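Long-range contacts in capsid (Human calicivirus NLV/Boxer/2001/US, PDB 4RDL), which forms the protruding domain of a norovirus capsid and binds histo-blood group glycans such as the Lewis y tetrasaccharide, probably for attachment to host cells: residues N112-M117 with K135-S140; T173-R178 with S219-V224. All blocks are in the same frame, centred on the assembly; numbering follows the deposited sequence.

Contact 1. Residues N112-M117 with K135-S140; sequences NCDLHM and KVVIHS. With GAL (beta-D-galactopyranose), chain C; FUC (alpha-L-fucopyranose), chain B.
Asp114 OD2 takes two hydrogen bonds, one from O3 of the bound galactose at 2.7 Å and one from a water at 2.8 Å. That water lies at the ring edge of His139, in its plane and 2.7 Å from NE2, tying the two residues together across an antiparallel β-hairpin. The hairpin lies at one edge, within this chain, of an antiparallel sheet. Carboxylate and imidazole extend side by side, their planes only 15° apart. Asp114 OD1 is hydrogen-bonded to Tyr141 OH, whose ring stacks on His139, an arrangement consistent with a second shell that orients the carboxylate. His116 shares the glycan face with Asp114. Its ring edge meets the fucose attached to galactose O2, with CE1 3.4 Å from fucose O2, while its NE2 has Ser176 as partner. Val137 CG2 lies 3.5 Å from His116 ND1, the two side chains running alongside each other. On the other face of the hairpin, Met117 and Ile138 cross obliquely, and Leu115 packs against Met73 of strand 72-80. Beyond the regular pairing, Ser140 OG is hydrogen-bonded to Phe110 O and, set between its own N and carbonyl carbon (chi1 55°), receives the Cys113 N-H at 3.1 Å.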
loop_
_atom_site.group_PDB
_atom_site.type_symbol
_atom_site.label_atom_id
_atom_site.label_comp_id
_atom_site.label_asym_id
_atom_site.label_seq_id
_atom_site.Cartn_x
_atom_site.Cartn_y
_atom_site.Cartn_z
ATOM N N ASN A 112 -17.468 -15.252 3.104
ATOM C CA ASN A 112 -17.699 -16.671 3.357
ATOM C C ASN A 112 -16.427 -17.494 3.463
ATOM O O ASN A 112 -16.387 -18.636 3.012
ATOM C CB ASN A 112 -18.625 -17.296 2.304
ATOM C CG ASN A 112 -19.349 -18.516 2.838
ATOM O OD1 ASN A 112 -19.854 -18.499 3.958
ATOM N ND2 ASN A 112 -19.392 -19.585 2.051
ATOM N N CYS A 113 -15.398 -16.915 4.076
ATOM C CA CYS A 113 -14.116 -17.590 4.185
ATOM C C CYS A 113 -13.396 -17.229 5.477
ATOM O O CYS A 113 -13.894 -16.432 6.277
ATOM C CB CYS A 113 -13.245 -17.279 2.963
ATOM S SG CYS A 113 -12.968 -15.500 2.705
ATOM N N ASP A 114 -12.238 -17.845 5.683
ATOM C CA ASP A 114 -11.458 -17.622 6.890
ATOM C C ASP A 114 -10.347 -16.622 6.607
ATOM O O ASP A 114 -9.465 -16.873 5.777
ATOM C CB ASP A 114 -10.854 -18.931 7.397
ATOM C CG ASP A 114 -11.891 -19.877 7.989
ATOM O OD1 ASP A 114 -13.111 -19.593 7.918
ATOM O OD2 ASP A 114 -11.469 -20.920 8.531
ATOM N N LEU A 115 -10.421 -15.479 7.278
ATOM C CA LEU A 115 -9.415 -14.434 7.161
ATOM C C LEU A 115 -8.367 -14.622 8.243
ATOM O O LEU A 115 -8.661 -14.492 9.437
ATOM C CB LEU A 115 -10.054 -13.052 7.310
ATOM C CG LEU A 115 -11.306 -12.792 6.466
ATOM C CD1 LEU A 115 -11.918 -11.449 6.851
ATOM C CD2 LEU A 115 -10.971 -12.837 4.970
ATOM N N HIS A 116 -7.148 -14.934 7.828
ATOM C CA HIS A 116 -6.054 -15.129 8.771
ATOM C C HIS A 116 -5.307 -13.819 8.898
ATOM O O HIS A 116 -4.594 -13.407 7.976
ATOM C CB HIS A 116 -5.128 -16.251 8.292
ATOM C CG HIS A 116 -5.826 -17.566 8.151
ATOM N ND1 HIS A 116 -5.839 -18.510 9.158
ATOM C CD2 HIS A 116 -6.578 -18.072 7.146
ATOM C CE1 HIS A 116 -6.549 -19.553 8.765
ATOM N NE2 HIS A 116 -7.016 -19.309 7.553
ATOM N N MET A 117 -5.498 -13.164 10.040
ATOM C CA MET A 117 -4.998 -11.812 10.251
ATOM C C MET A 117 -3.755 -11.815 11.114
ATOM O O MET A 117 -3.620 -12.615 12.048
ATOM C CB MET A 117 -6.059 -10.942 10.940
ATOM C CG MET A 117 -7.449 -10.993 10.319
ATOM S SD MET A 117 -7.542 -10.356 8.639
ATOM C CE MET A 117 -7.278 -8.608 8.886
ATOM N N LYS A 135 -1.767 -12.942 16.118
ATOM C CA LYS A 135 -2.465 -13.371 14.921
ATOM C C LYS A 135 -3.798 -13.947 15.341
ATOM O O LYS A 135 -3.968 -14.368 16.491
ATOM C CB LYS A 135 -1.652 -14.413 14.167
ATOM C CG LYS A 135 -1.330 -15.630 15.005
ATOM C CD LYS A 135 -0.348 -16.543 14.304
ATOM C CE LYS A 135 -0.956 -17.160 13.060
ATOM N NZ LYS A 135 -0.062 -18.221 12.512
ATOM N N VAL A 136 -4.750 -13.960 14.421
ATOM C CA VAL A 136 -6.087 -14.429 14.743
ATOM C C VAL A 136 -6.850 -14.722 13.460
ATOM O O VAL A 136 -6.553 -14.150 12.411
ATOM C CB VAL A 136 -6.838 -13.387 15.605
ATOM C CG1 VAL A 136 -7.191 -12.162 14.793
ATOM C CG2 VAL A 136 -8.084 -13.998 16.247
ATOM N N VAL A 137 -7.806 -15.638 13.544
ATOM C CA VAL A 137 -8.673 -15.953 12.420
ATOM C C VAL A 137 -10.008 -15.240 12.616
ATOM O O VAL A 137 -10.569 -15.238 13.721
ATOM C CB VAL A 137 -8.915 -17.470 12.309
ATOM C CG1 VAL A 137 -9.851 -17.780 11.153
ATOM C CG2 VAL A 137 -7.589 -18.205 12.159
ATOM N N ILE A 138 -10.498 -14.618 11.549
ATOM C CA ILE A 138 -11.824 -14.013 11.543
ATOM C C ILE A 138 -12.659 -14.629 10.422
ATOM O O ILE A 138 -12.285 -14.564 9.244
ATOM C CB ILE A 138 -11.743 -12.480 11.352
ATOM C CG1 ILE A 138 -10.918 -11.852 12.490
ATOM C CG2 ILE A 138 -13.142 -11.855 11.281
ATOM C CD1 ILE A 138 -10.709 -10.362 12.338
ATOM N N HIS A 139 -13.789 -15.220 10.787
ATOM C CA HIS A 139 -14.734 -15.754 9.809
ATOM C C HIS A 139 -15.530 -14.622 9.185
ATOM O O HIS A 139 -16.152 -13.835 9.902
ATOM C CB HIS A 139 -15.723 -16.702 10.496
ATOM C CG HIS A 139 -15.094 -17.944 11.041
ATOM N ND1 HIS A 139 -15.773 -18.822 11.862
ATOM C CD2 HIS A 139 -13.855 -18.462 10.879
ATOM C CE1 HIS A 139 -14.976 -19.827 12.179
ATOM N NE2 HIS A 139 -13.808 -19.637 11.594
ATOM N N SER A 140 -15.544 -14.540 7.856
ATOM C CA SER A 140 -16.425 -13.579 7.188
ATOM C C SER A 140 -17.775 -14.241 6.884
ATOM O O SER A 140 -18.251 -14.258 5.741
ATOM C CB SER A 140 -15.785 -12.970 5.935
ATOM O OG SER A 140 -15.360 -13.969 5.033
HETATM C C1 GAL C . -8.259 -25.627 8.234
HETATM C C2 GAL C . -7.992 -24.140 8.324
HETATM C C3 GAL C . -9.249 -23.353 8.391
HETATM C C4 GAL C . -10.144 -23.682 7.336
HETATM C C5 GAL C . -10.416 -25.152 7.345
HETATM C C6 GAL C . -11.299 -25.616 6.277
HETATM O O2 GAL C . -7.191 -23.894 9.476
HETATM O O3 GAL C . -8.942 -21.945 8.413
HETATM O O4 GAL C . -9.574 -23.270 6.052
HETATM O O5 GAL C . -9.143 -25.914 7.219
HETATM O O6 GAL C . -11.678 -26.911 6.335
HETATM C C1 FUC B . -6.065 -23.147 9.168
HETATM C C2 FUC B . -5.454 -22.651 10.411
HETATM C C3 FUC B . -4.953 -23.774 11.235
HETATM C C4 FUC B . -4.002 -24.647 10.498
HETATM C C5 FUC B . -4.560 -25.091 9.158
HETATM C C6 FUC B . -3.564 -25.843 8.361
HETATM O O2 FUC B . -6.407 -21.921 11.131
HETATM O O3 FUC B . -4.380 -23.300 12.412
HETATM O O4 FUC B . -2.809 -23.971 10.296
HETATM O O5 FUC B . -5.071 -23.991 8.397
HETATM O O HOH W 1 -11.708 -21.267 11.260
#

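Contact 2. Residues T173-R178 with S219-V224; sequences TWVSNR and STFPTV. With GAL (beta-D-galactopyranose), chain C; FUC (alpha-L-fucopyranose), chain D.
Trp174 of strand 167-177 lies against Pro222 and Val224 in the loop after strand 213-220, and its ring ends at the glycan. Its CB lies 3.3 Å from Pro222 O and packs against Pro222 CB. With chi1 at 65°, CG sits between the backbone N and the carbonyl carbon, carrying the indole past Val224. There CE3 touches Val224 CG2 at 3.6 Å, the side chains meeting at a slant. Farther out, CZ3 comes within 3.8 Å of C6 of the chain D fucose, a methyl at the indole edge, in its plane. CH2, at the tip, lies 4.0 Å from the same C6 and 3.6 Å from O5 of the chain B fucose. The ring is stacked on His116, opposite which Thr173 and Trp174 form a classic β-bulge.

The backbones join through a single bridge. Val175 N donates to Pro222 O at 3.0 Å, nearly straight at 169°, and Val175 O receives Val224 N at 2.9 Å. Pro222 is the centre of an inverse γ-turn, closed by Thr223 N bonding to Phe221 O, and Val175 lies alongside Thr223 CG2. Asn177 OD1 accepts a 2.6 Å hydrogen bond from O3 of the chain D fucose. A water accepts from Asn177 N, donates to Val224 O and bonds to O4 of this fucose, coupling both segments to it. The second subunit packs on Trp174 through Asp131 and on Val224 through Thr129, and its Gly130 N is hydrogen-bonded to the same fucose. The arrangement is that of a glycan pocket at a norovirus P-dimer interface, where a sheet strand and a loop line the sugar site.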
loop_
_atom_site.group_PDB
_atom_site.type_symbol
_atom_site.label_atom_id
_atom_site.label_comp_id
_atom_site.label_asym_id
_atom_site.label_seq_id
_atom_site.Cartn_x
_atom_site.Cartn_y
_atom_site.Cartn_z
ATOM N N THR A 173 -3.189 -11.598 6.256
ATOM C CA THR A 173 -1.969 -12.333 5.909
ATOM C C THR A 173 -2.240 -13.413 4.869
ATOM O O THR A 173 -1.497 -13.553 3.891
ATOM C CB THR A 173 -1.326 -12.953 7.156
ATOM O OG1 THR A 173 -1.042 -11.897 8.079
ATOM C CG2 THR A 173 -0.030 -13.684 6.817
ATOM N N TRP A 174 -3.297 -14.183 5.083
ATOM C CA TRP A 174 -3.713 -15.178 4.110
ATOM C C TRP A 174 -5.187 -15.541 4.315
ATOM O O TRP A 174 -5.808 -15.126 5.305
ATOM C CB TRP A 174 -2.789 -16.413 4.122
ATOM C CG TRP A 174 -2.782 -17.236 5.393
ATOM C CD1 TRP A 174 -2.213 -16.903 6.593
ATOM C CD2 TRP A 174 -3.327 -18.550 5.557
ATOM N NE1 TRP A 174 -2.399 -17.922 7.504
ATOM C CE2 TRP A 174 -3.071 -18.950 6.888
ATOM C CE3 TRP A 174 -4.012 -19.430 4.708
ATOM C CZ2 TRP A 174 -3.477 -20.187 7.392
ATOM C CZ3 TRP A 174 -4.404 -20.662 5.205
ATOM C CH2 TRP A 174 -4.143 -21.025 6.539
ATOM N N VAL A 175 -5.743 -16.283 3.361
ATOM C CA VAL A 175 -7.154 -16.631 3.343
ATOM C C VAL A 175 -7.289 -18.120 3.055
ATOM O O VAL A 175 -6.538 -18.668 2.245
ATOM C CB VAL A 175 -7.913 -15.829 2.248
ATOM C CG1 VAL A 175 -9.383 -16.243 2.185
ATOM C CG2 VAL A 175 -7.778 -14.328 2.490
ATOM N N SER A 176 -8.225 -18.769 3.733
ATOM C CA SER A 176 -8.571 -20.146 3.400
ATOM C C SER A 176 -10.088 -20.331 3.351
ATOM O O SER A 176 -10.849 -19.457 3.788
ATOM C CB SER A 176 -7.945 -21.127 4.396
ATOM O OG SER A 176 -8.443 -20.892 5.697
ATOM N N ASN A 177 -10.526 -21.463 2.808
ATOM C CA ASN A 177 -11.954 -21.731 2.711
ATOM C C ASN A 177 -12.595 -22.020 4.060
ATOM O O ASN A 177 -11.953 -22.515 4.992
ATOM C CB ASN A 177 -12.226 -22.896 1.757
ATOM C CG ASN A 177 -11.712 -24.219 2.294
ATOM O OD1 ASN A 177 -10.505 -24.427 2.392
ATOM N ND2 ASN A 177 -12.628 -25.129 2.625
ATOM N N ARG A 178 -13.876 -21.690 4.154
ATOM C CA ARG A 178 -14.717 -22.140 5.253
ATOM C C ARG A 178 -14.925 -23.639 5.113
ATOM O O ARG A 178 -15.165 -24.133 4.012
ATOM C CB ARG A 178 -16.063 -21.424 5.163
ATOM C CG ARG A 178 -17.128 -21.948 6.080
ATOM C CD ARG A 178 -18.435 -21.238 5.808
ATOM N NE ARG A 178 -19.454 -21.650 6.761
ATOM C CZ ARG A 178 -20.658 -21.102 6.858
ATOM N NH1 ARG A 178 -21.001 -20.109 6.050
ATOM N NH2 ARG A 178 -21.516 -21.548 7.768
ATOM N N SER A 219 -3.452 -10.568 -8.951
ATOM C CA SER A 219 -2.228 -10.705 -8.174
ATOM C C SER A 219 -2.132 -12.110 -7.619
ATOM O O SER A 219 -3.130 -12.686 -7.172
ATOM C CB SER A 219 -2.207 -9.725 -6.992
ATOM O OG SER A 219 -2.254 -8.382 -7.436
ATOM N N THR A 220 -0.919 -12.646 -7.610
ATOM C CA THR A 220 -0.671 -13.881 -6.885
ATOM C C THR A 220 -0.599 -13.553 -5.396
ATOM O O THR A 220 0.132 -12.656 -4.977
ATOM C CB THR A 220 0.617 -14.557 -7.361
ATOM O OG1 THR A 220 0.456 -14.933 -8.738
ATOM C CG2 THR A 220 0.892 -15.799 -6.542
ATOM N N PHE A 221 -1.390 -14.269 -4.610
ATOM C CA PHE A 221 -1.584 -13.951 -3.202
ATOM C C PHE A 221 -2.039 -15.238 -2.523
ATOM O O PHE A 221 -2.666 -16.083 -3.160
ATOM C CB PHE A 221 -2.658 -12.864 -3.073
ATOM C CG PHE A 221 -2.988 -12.498 -1.651
ATOM C CD1 PHE A 221 -2.319 -11.467 -1.011
ATOM C CD2 PHE A 221 -3.973 -13.181 -0.964
ATOM C CE1 PHE A 221 -2.621 -11.139 0.301
ATOM C CE2 PHE A 221 -4.286 -12.859 0.341
ATOM C CZ PHE A 221 -3.605 -11.837 0.976
ATOM N N PRO A 222 -1.717 -15.406 -1.232
ATOM C CA PRO A 222 -2.086 -16.647 -0.528
ATOM C C PRO A 222 -3.576 -16.749 -0.152
ATOM O O PRO A 222 -3.922 -16.915 1.026
ATOM C CB PRO A 222 -1.207 -16.609 0.729
ATOM C CG PRO A 222 -1.012 -15.142 0.976
ATOM C CD PRO A 222 -0.833 -14.558 -0.414
ATOM N N THR A 223 -4.439 -16.638 -1.157
ATOM C CA THR A 223 -5.804 -17.136 -1.062
ATOM C C THR A 223 -5.694 -18.630 -1.380
ATOM O O THR A 223 -5.732 -19.054 -2.549
ATOM C CB THR A 223 -6.757 -16.413 -2.042
ATOM O OG1 THR A 223 -6.041 -16.068 -3.229
ATOM C CG2 THR A 223 -7.332 -15.125 -1.415
ATOM N N VAL A 224 -5.494 -19.423 -0.335
ATOM C CA VAL A 224 -5.126 -20.824 -0.503
ATOM C C VAL A 224 -6.252 -21.609 -1.170
ATOM O O VAL A 224 -7.413 -21.506 -0.769
ATOM C CB VAL A 224 -4.698 -21.428 0.847
ATOM C CG1 VAL A 224 -4.452 -22.928 0.737
ATOM C CG2 VAL A 224 -3.450 -20.711 1.353
HETATM C C1 GAL C . -8.259 -25.627 8.234
HETATM C C2 GAL C . -7.992 -24.140 8.324
HETATM C C3 GAL C . -9.249 -23.353 8.391
HETATM C C4 GAL C . -10.144 -23.682 7.336
HETATM C C5 GAL C . -10.416 -25.152 7.345
HETATM C C6 GAL C . -11.299 -25.616 6.277
HETATM O O2 GAL C . -7.191 -23.894 9.476
HETATM O O3 GAL C . -8.942 -21.945 8.413
HETATM O O4 GAL C . -9.574 -23.270 6.052
HETATM O O5 GAL C . -9.143 -25.914 7.219
HETATM O O6 GAL C . -11.678 -26.911 6.335
HETATM C C1 FUC D . -6.446 -27.821 4.683
HETATM C C2 FUC D . -7.300 -27.786 3.443
HETATM C C3 FUC D . -8.210 -26.628 3.492
HETATM C C4 FUC D . -7.501 -25.391 3.653
HETATM C C5 FUC D . -6.593 -25.421 4.827
HETATM C C6 FUC D . -5.752 -24.249 4.873
HETATM O O2 FUC D . -8.038 -28.997 3.333
HETATM O O3 FUC D . -9.043 -26.602 2.308
HETATM O O4 FUC D . -6.725 -25.092 2.470
HETATM O O5 FUC D . -5.716 -26.638 4.822
HETATM O O HOH W 2 -8.273 -22.962 1.467
#

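Overall arrangement
Contact 1 and contact 2 have centres 10 Å apart and meet within one sheet, where strands 113-121 and 167-177 are neighbours. Asp114 N lies 2.8 Å from Ser176 O, a probable backbone hydrogen bond, and His116 NE2 is hydrogen-bonded to Ser176 OG at 2.8 Å. The galactose bridges the contacts: Asp114 receives its O3, Asn177 O receives its O4, Ser176 OG approaches both hydroxyls, and Thr179 adds a further hydrogen bond. The chain B fucose touches His116 of contact 1 and Trp174 of contact 2, whereas the chain D fucose is met by contact 2. Since 219-224 runs out of the end of strand 213-220 of the other sheet, contact 2 also links the two sheets beside the pocket.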